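PDB 6UKF: HhaI Restriction Endonuclease from Haemophilus parahaemolyticus, which binds its cognate double-stranded DNA and, as a restriction endonuclease, probably cleaves both strands at GCGC sites. Local coordinates for residues V112-N115 and W116-Y120; K250-E253 and A254-L258; I85-F88 and M89-F93; L169-F172 and K173-L176. All coordinates share one frame; numbering follows the deposited sequence. Where two conformers were deposited one is given.

Contact 1: V112-N115 and W116-Y120. With nucleotides of chain B.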
loop_
_atom_site.group_PDB
_atom_site.type_symbol
_atom_site.label_atom_id
_atom_site.label_comp_id
_atom_site.label_asym_id
_atom_site.label_seq_id
_atom_site.Cartn_x
_atom_site.Cartn_y
_atom_site.Cartn_z
ATOM N N VAL A 112 -17.028 -1.834 -10.936
ATOM C CA VAL A 112 -17.239 -1.388 -9.559
ATOM C C VAL A 112 -15.905 -1.080 -8.899
ATOM O O VAL A 112 -15.745 -0.061 -8.213
ATOM C CB VAL A 112 -18.021 -2.448 -8.761
ATOM C CG1 VAL A 112 -18.095 -2.056 -7.287
ATOM C CG2 VAL A 112 -19.408 -2.643 -9.339
ATOM N N PHE A 113 -14.930 -1.968 -9.089
ATOM C CA PHE A 113 -13.627 -1.802 -8.461
ATOM C C PHE A 113 -12.855 -0.664 -9.104
ATOM O O PHE A 113 -12.209 0.126 -8.409
ATOM C CB PHE A 113 -12.849 -3.110 -8.573
ATOM C CG PHE A 113 -13.614 -4.312 -8.093
ATOM C CD1 PHE A 113 -14.427 -4.244 -6.972
ATOM C CD2 PHE A 113 -13.528 -5.510 -8.773
ATOM C CE1 PHE A 113 -15.127 -5.353 -6.537
ATOM C CE2 PHE A 113 -14.225 -6.620 -8.343
ATOM C CZ PHE A 113 -15.024 -6.541 -7.225
ATOM N N VAL A 114 -12.909 -0.563 -10.433
ATOM C CA VAL A 114 -12.282 0.565 -11.112
ATOM C C VAL A 114 -12.873 1.873 -10.609
ATOM O O VAL A 114 -12.152 2.849 -10.374
ATOM C CB VAL A 114 -12.429 0.424 -12.637
ATOM C CG1 VAL A 114 -12.003 1.716 -13.331
ATOM C CG2 VAL A 114 -11.615 -0.754 -13.136
ATOM N N ASN A 115 -14.196 1.917 -10.443
ATOM C CA ASN A 115 -14.831 3.147 -9.986
ATOM C C ASN A 115 -14.458 3.463 -8.543
ATOM O O ASN A 115 -14.281 4.634 -8.193
ATOM C CB ASN A 115 -16.344 3.070 -10.177
ATOM C CG ASN A 115 -16.749 3.260 -11.623
ATOM O OD1 ASN A 115 -16.064 3.945 -12.381
ATOM N ND2 ASN A 115 -17.868 2.660 -12.011
ATOM N N TRP A 116 -14.321 2.445 -7.691
ATOM C CA TRP A 116 -13.813 2.706 -6.348
ATOM C C TRP A 116 -12.426 3.331 -6.421
ATOM O O TRP A 116 -12.140 4.330 -5.750
ATOM C CB TRP A 116 -13.767 1.424 -5.510
ATOM C CG TRP A 116 -13.367 1.714 -4.094
ATOM C CD1 TRP A 116 -14.199 1.943 -3.038
ATOM C CD2 TRP A 116 -12.031 1.852 -3.588
ATOM N NE1 TRP A 116 -13.467 2.206 -1.906
ATOM C CE2 TRP A 116 -12.133 2.156 -2.217
ATOM C CE3 TRP A 116 -10.758 1.742 -4.161
ATOM C CZ2 TRP A 116 -11.012 2.347 -1.410
ATOM C CZ3 TRP A 116 -9.648 1.933 -3.357
ATOM C CH2 TRP A 116 -9.783 2.232 -1.998
ATOM N N ILE A 117 -11.550 2.746 -7.240
ATOM C CA ILE A 117 -10.187 3.252 -7.386
ATOM C C ILE A 117 -10.203 4.698 -7.863
ATOM O O ILE A 117 -9.482 5.555 -7.337
ATOM C CB ILE A 117 -9.392 2.328 -8.332
ATOM C CG1 ILE A 117 -9.067 1.009 -7.617
ATOM C CG2 ILE A 117 -8.124 3.002 -8.844
ATOM C CD1 ILE A 117 -8.489 -0.062 -8.519
ATOM N N LYS A 118 -11.031 4.998 -8.863
ATOM C CA LYS A 118 -11.099 6.364 -9.369
ATOM C C LYS A 118 -11.552 7.328 -8.280
ATOM O O LYS A 118 -10.954 8.391 -8.087
ATOM C CB LYS A 118 -12.033 6.430 -10.578
ATOM C CG LYS A 118 -11.453 5.779 -11.815
ATOM C CD LYS A 118 -12.426 5.790 -12.973
ATOM C CE LYS A 118 -11.786 5.223 -14.230
ATOM N NZ LYS A 118 -12.751 5.156 -15.361
ATOM N N GLU A 119 -12.627 6.977 -7.569
ATOM C CA GLU A 119 -13.111 7.826 -6.486
ATOM C C GLU A 119 -12.025 8.039 -5.443
ATOM O O GLU A 119 -11.744 9.172 -5.034
ATOM C CB GLU A 119 -14.327 7.175 -5.826
ATOM C CG GLU A 119 -15.582 7.142 -6.680
ATOM C CD GLU A 119 -16.409 8.409 -6.567
ATOM O OE1 GLU A 119 -16.287 9.117 -5.544
ATOM O OE2 GLU A 119 -17.185 8.697 -7.501
ATOM N N TYR A 120 -11.404 6.946 -4.998
ATOM C CA TYR A 120 -10.431 7.030 -3.920
ATOM C C TYR A 120 -9.237 7.882 -4.321
ATOM O O TYR A 120 -8.833 8.790 -3.586
ATOM C CB TYR A 120 -9.979 5.626 -3.526
ATOM C CG TYR A 120 -8.877 5.636 -2.502
ATOM C CD1 TYR A 120 -9.119 6.069 -1.208
ATOM C CD2 TYR A 120 -7.592 5.228 -2.831
ATOM C CE1 TYR A 120 -8.117 6.091 -0.267
ATOM C CE2 TYR A 120 -6.581 5.244 -1.892
ATOM C CZ TYR A 120 -6.851 5.677 -0.612
ATOM O OH TYR A 120 -5.854 5.701 0.334
ATOM P P DG B 8 -3.412 3.281 0.608
ATOM O OP1 DG B 8 -3.623 4.444 -0.281
ATOM O OP2 DG B 8 -4.064 1.989 0.299
ATOM O "O5'" DG B 8 -1.838 3.060 0.715
ATOM C "C5'" DG B 8 -1.001 4.185 0.940
ATOM C "C4'" DG B 8 0.436 3.759 1.108
ATOM O "O4'" DG B 8 0.591 3.024 2.339
ATOM C "C3'" DG B 8 0.951 2.824 0.032
ATOM O "O3'" DG B 8 1.412 3.554 -1.056
ATOM C "C2'" DG B 8 2.058 2.058 0.733
ATOM C "C1'" DG B 8 1.544 1.978 2.156
ATOM N N9 DG B 8 0.880 0.725 2.518
ATOM C C8 DG B 8 -0.465 0.448 2.455
ATOM N N7 DG B 8 -0.771 -0.737 2.908
ATOM C C5 DG B 8 0.446 -1.269 3.314
ATOM C C6 DG B 8 0.752 -2.524 3.897
ATOM O O6 DG B 8 -0.020 -3.444 4.190
ATOM N N1 DG B 8 2.112 -2.652 4.156
ATOM C C2 DG B 8 3.057 -1.696 3.879
ATOM N N2 DG B 8 4.322 -2.000 4.199
ATOM N N3 DG B 8 2.784 -0.523 3.337
ATOM C C4 DG B 8 1.466 -0.375 3.086
HETATM O O HOH W 1 -14.862 3.334 -14.663
#
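Val114 and Lys118 lie side by side on one face of helix 110-123. They are an i to i+4 pair of an alpha-helix and point the same way. Lys118 CE rests 3.6 Å from Val114 CG1. The lysine chain is extended beyond CG (chi2 177°, chi3 176°), so its methylenes follow the valine while the amine reaches past it. Asn115 joins the amine through water 1. The water donates to Asn115 OD1 at 2.7 Å and accepts from Lys118 NZ at 2.9 Å. The stronger partner of the amine is Glu145, in a salt bridge, and NZ also bonds to Glu142 O. Backbone bonds hold the frame, such as Glu119 N to Asn115 O at 2.9 Å.

Farther round the helix, Trp116 and Tyr120 form another i to i+4 pair. Trp116 CH2 sits 3.5 Å above the plane of the Tyr120 ring, toward its rim. Ile117 CG1 meets the edge of the indole in its plane. Phe232 stacks on Trp116. Phe113, Val114 and Ile117 pack on strand 148-156, which includes the calcium-binding residues Ser151 and Thr153. The Phe113 side chain touches Val150 and Cys152, which flank Ser151, and lies about 8 Å from the calcium. At Tyr120 the helix also touches DNA. OP1 of DG8 of chain B lies at the edge of the Tyr120 ring, near its plane, and Tyr120 OH donates to it at 2.6 Å.

Contact 2: K250-E253 and A254-L258. With EDO (1,2-ethanediol), chain J; EDO (1,2-ethanediol), chain L.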
loop_
_atom_site.group_PDB
_atom_site.type_symbol
_atom_site.label_atom_id
_atom_site.label_comp_id
_atom_site.label_asym_id
_atom_site.label_seq_id
_atom_site.Cartn_x
_atom_site.Cartn_y
_atom_site.Cartn_z
ATOM N N LYS A 250 -0.611 13.355 -23.837
ATOM C CA LYS A 250 -0.906 14.764 -24.072
ATOM C C LYS A 250 -1.704 15.363 -22.923
ATOM O O LYS A 250 -1.493 16.523 -22.558
ATOM C CB LYS A 250 -1.624 14.929 -25.405
ATOM C CG LYS A 250 -0.666 14.782 -26.558
ATOM C CD LYS A 250 -1.309 15.051 -27.895
ATOM C CE LYS A 250 -0.246 15.328 -28.939
ATOM N NZ LYS A 250 -0.861 15.601 -30.260
ATOM N N ALA A 251 -2.607 14.585 -22.323
ATOM C CA ALA A 251 -3.333 15.078 -21.157
ATOM C C ALA A 251 -2.374 15.409 -20.022
ATOM O O ALA A 251 -2.540 16.422 -19.333
ATOM C CB ALA A 251 -4.358 14.043 -20.697
ATOM N N PHE A 252 -1.370 14.560 -19.804
ATOM C CA PHE A 252 -0.376 14.841 -18.774
ATOM C C PHE A 252 0.416 16.095 -19.109
ATOM O O PHE A 252 0.651 16.946 -18.243
ATOM C CB PHE A 252 0.569 13.651 -18.632
ATOM C CG PHE A 252 1.626 13.842 -17.584
ATOM C CD1 PHE A 252 1.288 13.854 -16.241
ATOM C CD2 PHE A 252 2.955 14.010 -17.936
ATOM C CE1 PHE A 252 2.252 14.027 -15.270
ATOM C CE2 PHE A 252 3.925 14.188 -16.965
ATOM C CZ PHE A 252 3.573 14.192 -15.633
ATOM N N GLU A 253 0.840 16.220 -20.364
ATOM C CA GLU A 253 1.601 17.388 -20.781
ATOM C C GLU A 253 0.780 18.660 -20.661
ATOM O O GLU A 253 1.336 19.730 -20.385
ATOM C CB GLU A 253 2.125 17.163 -22.196
ATOM C CG GLU A 253 3.218 16.108 -22.200
ATOM C CD GLU A 253 3.705 15.726 -23.575
ATOM O OE1 GLU A 253 3.214 16.294 -24.572
ATOM O OE2 GLU A 253 4.591 14.848 -23.649
ATOM N N ALA A 254 -0.537 18.570 -20.842
ATOM C CA ALA A 254 -1.389 19.725 -20.590
ATOM C C ALA A 254 -1.445 20.037 -19.101
ATOM O O ALA A 254 -1.285 21.192 -18.692
ATOM C CB ALA A 254 -2.793 19.472 -21.137
ATOM N N ALA A 255 -1.651 19.009 -18.273
ATOM C CA ALA A 255 -1.821 19.225 -16.840
ATOM C C ALA A 255 -0.618 19.935 -16.230
ATOM O O ALA A 255 -0.777 20.830 -15.390
ATOM C CB ALA A 255 -2.058 17.887 -16.139
ATOM N N ILE A 256 0.596 19.542 -16.624
ATOM C CA ILE A 256 1.794 20.145 -16.042
ATOM C C ILE A 256 2.107 21.508 -16.635
ATOM O O ILE A 256 3.038 22.177 -16.165
ATOM C CB ILE A 256 3.027 19.226 -16.152
ATOM C CG1 ILE A 256 3.408 18.997 -17.617
ATOM C CG2 ILE A 256 2.763 17.910 -15.444
ATOM C CD1 ILE A 256 4.656 18.161 -17.803
ATOM N N SER A 257 1.355 21.943 -17.646
ATOM C CA SER A 257 1.586 23.214 -18.309
ATOM C C SER A 257 0.561 24.281 -17.951
ATOM O O SER A 257 0.756 25.446 -18.312
ATOM C CB SER A 257 1.583 23.012 -19.831
ATOM O OG SER A 257 2.604 22.110 -20.220
ATOM N N LEU A 258 -0.514 23.923 -17.257
ATOM C CA LEU A 258 -1.545 24.887 -16.887
ATOM C C LEU A 258 -1.018 25.885 -15.856
ATOM O O LEU A 258 -0.331 25.512 -14.902
ATOM C CB LEU A 258 -2.778 24.161 -16.342
ATOM C CG LEU A 258 -3.439 23.146 -17.280
ATOM C CD1 LEU A 258 -4.711 22.596 -16.659
ATOM C CD2 LEU A 258 -3.725 23.766 -18.642
ATOM O OXT LEU A 258 -1.270 27.089 -15.949
HETATM C C1 EDO J . 4.159 15.096 -27.635
HETATM O O1 EDO J . 2.840 14.839 -27.136
HETATM C C2 EDO J . 5.150 15.085 -26.477
HETATM O O2 EDO J . 6.480 15.233 -26.985
HETATM C C1 EDO L . 6.427 21.124 -16.168
HETATM O O1 EDO L . 5.862 22.239 -15.470
HETATM C C2 EDO L . 7.318 21.618 -17.305
HETATM O O2 EDO L . 6.586 22.527 -18.135
#
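Phe252 and Ile256 make a local CH-pi contact at the C-terminal end of the chain, near the end of helix 242-255. Ile256 CG2 lies over one face of the Phe252 ring, 4.1 Å from its centroid and 22° off the ring normal. It is offset toward the rim, and its closest ring atom is Phe252 CZ at 3.8 Å. Ile256 CG1 stands between the backbone N and the carbonyl carbon (chi1 64°). This leaves CG2 beside the backbone N, facing the ring. Phe252 is buried against helix 3-18 and strand 43-47; Tyr18 of that helix and Phe128 of strand 126-132 each meet its ring edge-to-face.

In this stretch of alpha-helix Ile256 N donates to Phe252 O at 3.1 Å. At the next step a side chain does the bonding. Ser257 OG donates to Glu253 O at 2.7 Å, nearly straight on to the carbonyl (C=O to donor angle 171°). Ser257 N turns back to Ala254 O at 2.9 Å. The Glu253 carboxylate has Tyr18 OH as a partner of OE2. A 1,2-ethanediol of chain L, probably from the crystallisation liquor, donates through O1 to Ile256 O at 2.9 Å.

Contact 3: I85-F88 and M89-F93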
loop_
_atom_site.group_PDB
_atom_site.type_symbol
_atom_site.label_atom_id
_atom_site.label_comp_id
_atom_site.label_asym_id
_atom_site.label_seq_id
_atom_site.Cartn_x
_atom_site.Cartn_y
_atom_site.Cartn_z
ATOM N N ILE A 85 -19.891 -3.028 -2.709
ATOM C CA ILE A 85 -19.070 -4.129 -2.214
ATOM C C ILE A 85 -19.599 -4.621 -0.874
ATOM O O ILE A 85 -19.765 -5.827 -0.655
ATOM C CB ILE A 85 -17.596 -3.691 -2.120
ATOM C CG1 ILE A 85 -17.043 -3.394 -3.516
ATOM C CG2 ILE A 85 -16.769 -4.758 -1.415
ATOM C CD1 ILE A 85 -15.717 -2.667 -3.502
ATOM N N MET A 86 -19.857 -3.691 0.048
ATOM C CA MET A 86 -20.378 -4.072 1.356
ATOM C C MET A 86 -21.719 -4.778 1.228
ATOM O O MET A 86 -21.979 -5.765 1.926
ATOM C CB MET A 86 -20.531 -2.832 2.231
ATOM C CG MET A 86 -19.220 -2.220 2.657
ATOM S SD MET A 86 -19.432 -0.682 3.566
ATOM C CE MET A 86 -20.435 -1.215 4.951
ATOM N N GLN A 87 -22.588 -4.275 0.353
ATOM C CA GLN A 87 -23.890 -4.899 0.164
ATOM C C GLN A 87 -23.736 -6.325 -0.347
ATOM O O GLN A 87 -24.384 -7.250 0.155
ATOM C CB GLN A 87 -24.717 -4.061 -0.807
ATOM C CG GLN A 87 -26.018 -4.699 -1.236
ATOM C CD GLN A 87 -26.830 -3.790 -2.124
ATOM O OE1 GLN A 87 -26.922 -2.586 -1.884
ATOM N NE2 GLN A 87 -27.418 -4.360 -3.165
ATOM N N PHE A 88 -22.872 -6.525 -1.343
ATOM C CA PHE A 88 -22.673 -7.871 -1.863
ATOM C C PHE A 88 -22.160 -8.806 -0.774
ATOM O O PHE A 88 -22.659 -9.925 -0.611
ATOM C CB PHE A 88 -21.706 -7.861 -3.043
ATOM C CG PHE A 88 -21.419 -9.230 -3.572
ATOM C CD1 PHE A 88 -20.373 -9.980 -3.062
ATOM C CD2 PHE A 88 -22.225 -9.790 -4.548
ATOM C CE1 PHE A 88 -20.125 -11.253 -3.529
ATOM C CE2 PHE A 88 -21.980 -11.062 -5.021
ATOM C CZ PHE A 88 -20.926 -11.794 -4.512
ATOM N N MET A 89 -21.153 -8.365 -0.020
ATOM C CA MET A 89 -20.594 -9.217 1.023
ATOM C C MET A 89 -21.620 -9.498 2.112
ATOM O O MET A 89 -21.692 -10.617 2.632
ATOM C CB MET A 89 -19.347 -8.563 1.613
ATOM C CG MET A 89 -18.177 -8.518 0.649
ATOM S SD MET A 89 -16.764 -7.627 1.311
ATOM C CE MET A 89 -16.400 -8.585 2.781
ATOM N N SER A 90 -22.421 -8.492 2.473
ATOM C CA SER A 90 -23.418 -8.676 3.523
ATOM C C SER A 90 -24.536 -9.607 3.071
ATOM O O SER A 90 -24.993 -10.459 3.843
ATOM C CB SER A 90 -23.974 -7.318 3.945
ATOM O OG SER A 90 -22.962 -6.531 4.547
ATOM N N GLU A 91 -24.994 -9.462 1.825
ATOM C CA GLU A 91 -26.001 -10.377 1.299
ATOM C C GLU A 91 -25.457 -11.793 1.157
ATOM O O GLU A 91 -26.245 -12.742 1.074
ATOM C CB GLU A 91 -26.542 -9.846 -0.030
ATOM C CG GLU A 91 -27.236 -8.489 0.101
ATOM C CD GLU A 91 -27.883 -7.993 -1.190
ATOM O OE1 GLU A 91 -28.860 -7.322 -1.101
ATOM O OE2 GLU A 91 -27.334 -8.304 -2.362
ATOM N N ASN A 92 -24.134 -11.952 1.142
ATOM C CA ASN A 92 -23.461 -13.245 1.125
ATOM C C ASN A 92 -22.634 -13.427 2.393
ATOM O O ASN A 92 -21.523 -13.959 2.363
ATOM C CB ASN A 92 -22.587 -13.386 -0.120
ATOM C CG ASN A 92 -23.400 -13.433 -1.397
ATOM O OD1 ASN A 92 -23.968 -14.468 -1.744
ATOM N ND2 ASN A 92 -23.466 -12.310 -2.101
ATOM N N PHE A 93 -23.193 -13.004 3.531
ATOM C CA PHE A 93 -22.405 -12.875 4.755
ATOM C C PHE A 93 -21.723 -14.185 5.125
ATOM O O PHE A 93 -20.539 -14.202 5.482
ATOM C CB PHE A 93 -23.299 -12.401 5.902
ATOM C CG PHE A 93 -22.563 -12.196 7.193
ATOM C CD1 PHE A 93 -21.832 -11.042 7.407
ATOM C CD2 PHE A 93 -22.600 -13.156 8.190
ATOM C CE1 PHE A 93 -21.150 -10.846 8.589
ATOM C CE2 PHE A 93 -21.921 -12.967 9.377
ATOM C CZ PHE A 93 -21.195 -11.809 9.578
#
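Ile85 and Met89 lie side by side along helix 80-91, an i to i+4 pair near the C-terminal end of an alpha-helix. Ile85 CG2 touches Met89 SD at 4.0 Å, and the Met89 N-H bonds back to Ile85 O. Next, Met86 O accepts from Ser90 N at 2.8 Å and Ser90 OG at 2.9 Å. The two donors arrive from opposite faces of the carbonyl plane, the hydroxyl 37° out of it. Ser90 OG also bonds to Phe68 N, linking this turn to strand 67-70. Gln87 runs beside Glu91, with Gln87 CG 3.8 Å from Glu91 CD and the amide and carboxylate planes 55° apart.

Phe88 comes last, in the final turn; Asn92 is the first residue beyond the helix. Asn92 ND2 stands 3.4 Å above one face of the Phe88 ring, over its centre, with ring and amide planes 42° apart. The same nitrogen donates to Phe88 O, a carbonyl of the last turn, at 2.9 Å, in the amide plane. Asn92 N reaches this carbonyl weakly.

Met86 and Met89 face strands 51-62 and 67-70. Ile85 also meets strand 51-62, at Phe57, while Phe88 packs on Pro107 and Leu108 and on Tyr96 of helix 93-96.

Contact 4: L169-F172 and K173-L176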
loop_
_atom_site.group_PDB
_atom_site.type_symbol
_atom_site.label_atom_id
_atom_site.label_comp_id
_atom_site.label_asym_id
_atom_site.label_seq_id
_atom_site.Cartn_x
_atom_site.Cartn_y
_atom_site.Cartn_z
ATOM N N LEU A 169 12.744 -1.970 25.761
ATOM C CA LEU A 169 14.141 -2.398 25.698
ATOM C C LEU A 169 14.464 -3.494 26.705
ATOM O O LEU A 169 15.123 -4.477 26.323
ATOM C CB LEU A 169 15.055 -1.175 25.832
ATOM C CG LEU A 169 16.562 -1.411 25.720
ATOM C CD1 LEU A 169 16.910 -2.119 24.426
ATOM C CD2 LEU A 169 17.313 -0.098 25.816
ATOM N N PRO A 170 14.057 -3.404 27.976
ATOM C CA PRO A 170 14.318 -4.526 28.897
ATOM C C PRO A 170 13.762 -5.854 28.410
ATOM O O PRO A 170 14.463 -6.873 28.468
ATOM C CB PRO A 170 13.671 -4.056 30.207
ATOM C CG PRO A 170 13.669 -2.579 30.116
ATOM C CD PRO A 170 13.455 -2.253 28.670
ATOM N N ASP A 171 12.512 -5.877 27.938
ATOM C CA ASP A 171 11.954 -7.124 27.427
ATOM C C ASP A 171 12.766 -7.647 26.253
ATOM O O ASP A 171 12.953 -8.861 26.111
ATOM C CB ASP A 171 10.496 -6.936 27.009
ATOM C CG ASP A 171 9.551 -6.883 28.190
ATOM O OD1 ASP A 171 8.441 -6.334 28.039
ATOM O OD2 ASP A 171 9.925 -7.377 29.273
ATOM N N PHE A 172 13.257 -6.751 25.394
ATOM C CA PHE A 172 14.028 -7.207 24.245
ATOM C C PHE A 172 15.373 -7.783 24.675
ATOM O O PHE A 172 15.790 -8.835 24.180
ATOM C CB PHE A 172 14.225 -6.087 23.230
ATOM C CG PHE A 172 14.986 -6.526 22.020
ATOM C CD1 PHE A 172 14.466 -7.503 21.188
ATOM C CD2 PHE A 172 16.230 -5.995 21.726
ATOM C CE1 PHE A 172 15.160 -7.935 20.078
ATOM C CE2 PHE A 172 16.932 -6.422 20.614
ATOM C CZ PHE A 172 16.395 -7.394 19.789
ATOM N N LYS A 173 16.078 -7.096 25.577
ATOM C CA LYS A 173 17.325 -7.645 26.098
ATOM C C LYS A 173 17.095 -9.005 26.745
ATOM O O LYS A 173 17.914 -9.918 26.594
ATOM C CB LYS A 173 17.948 -6.679 27.104
ATOM C CG LYS A 173 18.532 -5.421 26.484
ATOM C CD LYS A 173 19.227 -4.555 27.530
ATOM C CE LYS A 173 19.813 -3.300 26.902
ATOM N NZ LYS A 173 20.293 -2.320 27.908
ATOM N N GLN A 174 15.985 -9.157 27.469
ATOM C CA GLN A 174 15.692 -10.439 28.104
ATOM C C GLN A 174 15.333 -11.502 27.072
ATOM O O GLN A 174 15.675 -12.677 27.247
ATOM C CB GLN A 174 14.593 -10.258 29.155
ATOM C CG GLN A 174 15.080 -9.489 30.379
ATOM C CD GLN A 174 13.986 -9.180 31.381
ATOM O OE1 GLN A 174 12.950 -9.841 31.416
ATOM N NE2 GLN A 174 14.218 -8.169 32.208
ATOM N N ALA A 175 14.669 -11.109 25.981
ATOM C CA ALA A 175 14.405 -12.057 24.902
ATOM C C ALA A 175 15.703 -12.520 24.245
ATOM O O ALA A 175 15.862 -13.707 23.937
ATOM C CB ALA A 175 13.464 -11.439 23.865
ATOM N N LEU A 176 16.645 -11.597 24.024
ATOM C CA LEU A 176 17.942 -11.981 23.475
ATOM C C LEU A 176 18.654 -12.950 24.407
ATOM O O LEU A 176 19.228 -13.953 23.964
ATOM C CB LEU A 176 18.801 -10.733 23.266
ATOM C CG LEU A 176 18.387 -9.798 22.132
ATOM C CD1 LEU A 176 19.066 -8.450 22.290
ATOM C CD2 LEU A 176 18.719 -10.410 20.779
HETATM O O HOH W 2 10.827 -9.770 29.718
#
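Phe172 and Leu176 form the apolar centre of the first turns of helix 169-179, an alpha-helix packed on strand 199-202 of a four-stranded antiparallel sheet and on strands 184-186 and 189-191. Leu176 CG lies over one face of the Phe172 ring in a CH-pi contact, 4.1 Å from the centroid and 19° off the normal. Leu176 CD1 makes the closest touch, 3.4 Å from Phe172 CE2. The ring CG is anti to the backbone N (chi1 -179°), which turns the ring toward the next turn of the helix. Phe208 meets the ring edge-to-face, and Ile201 and Leu190 pack against both side chains. Leu169 CG also lies 3.9 Å from Lys173 CE, a van der Waals touch by the lysine chain.

The backbone bonds are regular i to i+4 links. Leu169 O accepts from Lys173 N, and Phe172 O from Leu176 N.

The polar contact lies where Asp171 and Gln174 are bridged by a solvent molecule. Asp171 OD1 has the like-charged Asp204 close by, which would tend to raise the proton affinity of the pair. Asp171 OD2 is on the glutamine's side: water 2 donates to Asp171 OD2 at 2.6 Å and to Gln174 OE1 at 2.7 Å.

How the contacts relate
From the N terminus, contact 3 (residues 85-93) comes first, then contact 1 (112-120), contact 4 (169-176) and contact 2 (250-258). Each joins neighbouring turns of a helix, contacts 2 and 3 at or near its C-terminal end, and none closes a long loop. They follow in series and none nest or cross. Contacts 1 and 3 touch: Ile85 CD1 packs 4.0 Å from Phe113 CD1, joining helix 80-91 to helix 110-123 beside the antiparallel sheet that holds the calcium site. Contact 2 places the last helix against strand 43-47 of the mixed sheet and helix 3-18. Contact 4 is remote, its centre about 45 Å from that of contact 1, in a region with its own strands.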